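Local coordinates for protein hydrolase, isochorismatase family (Pseudomonas putida KT2440, PDB 4H17) that is probably a hydrolase of the isochorismatase family, built on a Rossmann-like alpha/beta fold, whose own substrate is not established, at residues 168-172 / 173-177. Residues are numbered along the deposited sequence; the frame is centred on the assembly and turned at random.
Sequences GVIPA and AQIHQ
Ile170 and Ile175 meet methyl to methyl: CG2 of Ile170 lies 3.5 Å from CD1 of Ile175, closer than ordinary van der Waals contact, and the two side chains cross at about a right angle. The torsions account for this. In Ile170 the CG2 branch stands anti to the backbone N while CG1 lies beside that nitrogen (chi1 -58°), which presents CG2 to the helix; in Ile175 a second torsion of -60° folds CD1 back onto it. The same CG2 also touches CB of Gln174 at 3.7 Å. These contacts span the junction where strand 168-170, one arm of a short antiparallel hairpin with 163-165, turns into helix 172-186, with Pro171 at the N-cap position. Pro171 O takes two backbone donors: Ile175 N at 3.0 Å, nearly straight (N-H...O 169°), and Gln174 N, markedly more bent and well above the carbonyl plane. The next turn is closed by His176 N on Ala172 O, at 2.8 Å. Beside the cap, the Gln174 chain runs extended alongside the proline ring, its NE2 3.7 Å from both CG and CD of Pro171, while its OE1 is hydrogen-bonded to NE2 of Gln174 of the second subunit. Ile175 also packs on Leu163 and on Val182 of the second subunit, so an alanine here would probably leave a gap beside Ile170 CG2 where CD1 now sits and weaken packing between hairpin, helix and dimer partner. The His176 imidazole turns outward from this first turn, with NE2 hydrogen-bonded to Glu155 O and ND1 to Ser133 OG.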
ATOM      1  N   GLY A 168      12.167  17.875  -4.635  1.00 18.05           N
ATOM      2  CA  GLY A 168      13.303  16.999  -4.821  1.00 18.26           C
ATOM      3  C   GLY A 168      12.823  15.721  -5.465  1.00 15.23           C
ATOM      4  O   GLY A 168      11.602  15.520  -5.701  1.00 16.64           O
ATOM      5  N   VAL A 169      13.762  14.808  -5.704  1.00 15.58           N
ATOM      6  CA  VAL A 169      13.448  13.571  -6.398  1.00 15.50           C
ATOM      7  C   VAL A 169      14.044  12.334  -5.733  1.00 16.60           C
ATOM      8  O   VAL A 169      15.190  12.334  -5.295  1.00 20.07           O
ATOM      9  CB  VAL A 169      13.949  13.625  -7.849  1.00 18.81           C
ATOM     10  CG1 VAL A 169      13.484  12.394  -8.601  1.00 16.62           C
ATOM     11  CG2 VAL A 169      13.472  14.890  -8.540  1.00 26.70           C
ATOM     12  N   ILE A 170      13.228  11.308  -5.590  1.00 13.53           N
ATOM     13  CA  ILE A 170      13.705  10.016  -5.096  1.00 14.00           C
ATOM     14  C   ILE A 170      13.819   9.078  -6.303  1.00 12.97           C
ATOM     15  O   ILE A 170      12.827   8.835  -7.021  1.00 14.43           O
ATOM     16  CB  ILE A 170      12.781   9.401  -4.047  1.00 13.67           C
ATOM     17  CG1 ILE A 170      12.607  10.339  -2.834  1.00 14.98           C
ATOM     18  CG2 ILE A 170      13.345   8.043  -3.605  1.00 12.10           C
ATOM     19  CD1 ILE A 170      11.540   9.973  -1.839  1.00 15.36           C
ATOM     20  N   PRO A 171      15.020   8.568  -6.560  1.00 13.58           N
ATOM     21  CA  PRO A 171      15.120   7.638  -7.677  1.00 15.73           C
ATOM     22  C   PRO A 171      14.212   6.443  -7.597  1.00 11.84           C
ATOM     23  O   PRO A 171      13.998   5.833  -6.528  1.00  9.80           O
ATOM     24  CB  PRO A 171      16.576   7.173  -7.655  1.00 17.07           C
ATOM     25  CG  PRO A 171      17.288   8.190  -6.876  1.00 15.41           C
ATOM     26  CD  PRO A 171      16.335   8.879  -5.967  1.00 14.14           C
ATOM     27  N   ALA A 172      13.861   5.967  -8.784  1.00 13.49           N
ATOM     28  CA  ALA A 172      13.062   4.780  -8.959  1.00 12.97           C
ATOM     29  C   ALA A 172      13.619   3.585  -8.177  1.00 11.45           C
ATOM     30  O   ALA A 172      12.854   2.909  -7.516  1.00 12.29           O
ATOM     31  CB  ALA A 172      12.960   4.458 -10.441  1.00 12.79           C
ATOM     32  N   ALA A 173      14.946   3.371  -8.188  1.00 13.22           N
ATOM     33  CA  ALA A 173      15.536   2.235  -7.479  1.00 14.01           C
ATOM     34  C   ALA A 173      15.261   2.287  -5.992  1.00 13.43           C
ATOM     35  O   ALA A 173      15.088   1.238  -5.355  1.00 13.28           O
ATOM     36  CB  ALA A 173      17.048   2.136  -7.738  1.00 14.79           C
ATOM     37  N   GLN A 174      15.262   3.499  -5.442  1.00 12.87           N
ATOM     38  CA  GLN A 174      15.121   3.691  -3.991  1.00 12.41           C
ATOM     39  C   GLN A 174      13.647   3.454  -3.648  1.00 12.61           C
ATOM     40  O   GLN A 174      13.315   2.727  -2.699  1.00 14.13           O
ATOM     41  CB  GLN A 174      15.572   5.052  -3.551  1.00 15.06           C
ATOM     42  CG  GLN A 174      17.066   5.164  -3.485  1.00 17.86           C
ATOM     43  CD  GLN A 174      17.514   6.520  -3.042  1.00 22.42           C
ATOM     44  OE1 GLN A 174      16.927   7.116  -2.137  1.00 23.88           O
ATOM     45  NE2 GLN A 174      18.595   7.010  -3.653  1.00 25.75           N
ATOM     46  N   ILE A 175      12.758   4.016  -4.465  1.00 11.30           N
ATOM     47  CA  ILE A 175      11.337   3.715  -4.268  1.00 11.26           C
ATOM     48  C   ILE A 175      11.073   2.208  -4.321  1.00 13.42           C
ATOM     49  O   ILE A 175      10.351   1.669  -3.517  1.00 14.02           O
ATOM     50  CB  ILE A 175      10.454   4.380  -5.341  1.00 10.58           C
ATOM     51  CG1 ILE A 175      10.578   5.906  -5.309  1.00 11.85           C
ATOM     52  CG2 ILE A 175       9.016   3.900  -5.187  1.00 10.76           C
ATOM     53  CD1 ILE A 175      10.189   6.598  -4.022  1.00 13.30           C
ATOM     54  N   HIS A 176      11.603   1.555  -5.347  1.00 13.44           N
ATOM     55  CA  HIS A 176      11.345   0.149  -5.557  1.00 11.14           C
ATOM     56  C   HIS A 176      11.899  -0.727  -4.388  1.00 10.01           C
ATOM     57  O   HIS A 176      11.211  -1.590  -3.885  1.00 13.68           O
ATOM     58  CB  HIS A 176      11.883  -0.265  -6.910  1.00 13.32           C
ATOM     59  CG  HIS A 176      11.426  -1.618  -7.347  1.00 14.24           C
ATOM     60  ND1 HIS A 176      10.121  -1.886  -7.678  1.00 14.32           N
ATOM     61  CD2 HIS A 176      12.101  -2.782  -7.511  1.00 14.03           C
ATOM     62  CE1 HIS A 176      10.004  -3.147  -8.041  1.00 16.13           C
ATOM     63  NE2 HIS A 176      11.196  -3.711  -7.960  1.00 14.57           N
ATOM     64  N   GLN A 177      13.111  -0.448  -3.951  1.00 10.47           N
ATOM     65  CA  GLN A 177      13.731  -1.180  -2.841  1.00 11.93           C
ATOM     66  C   GLN A 177      12.936  -0.977  -1.569  1.00 12.20           C
ATOM     67  O   GLN A 177      12.690  -1.919  -0.852  1.00 11.80           O
ATOM     68  CB  GLN A 177      15.180  -0.753  -2.609  1.00 14.66           C
TER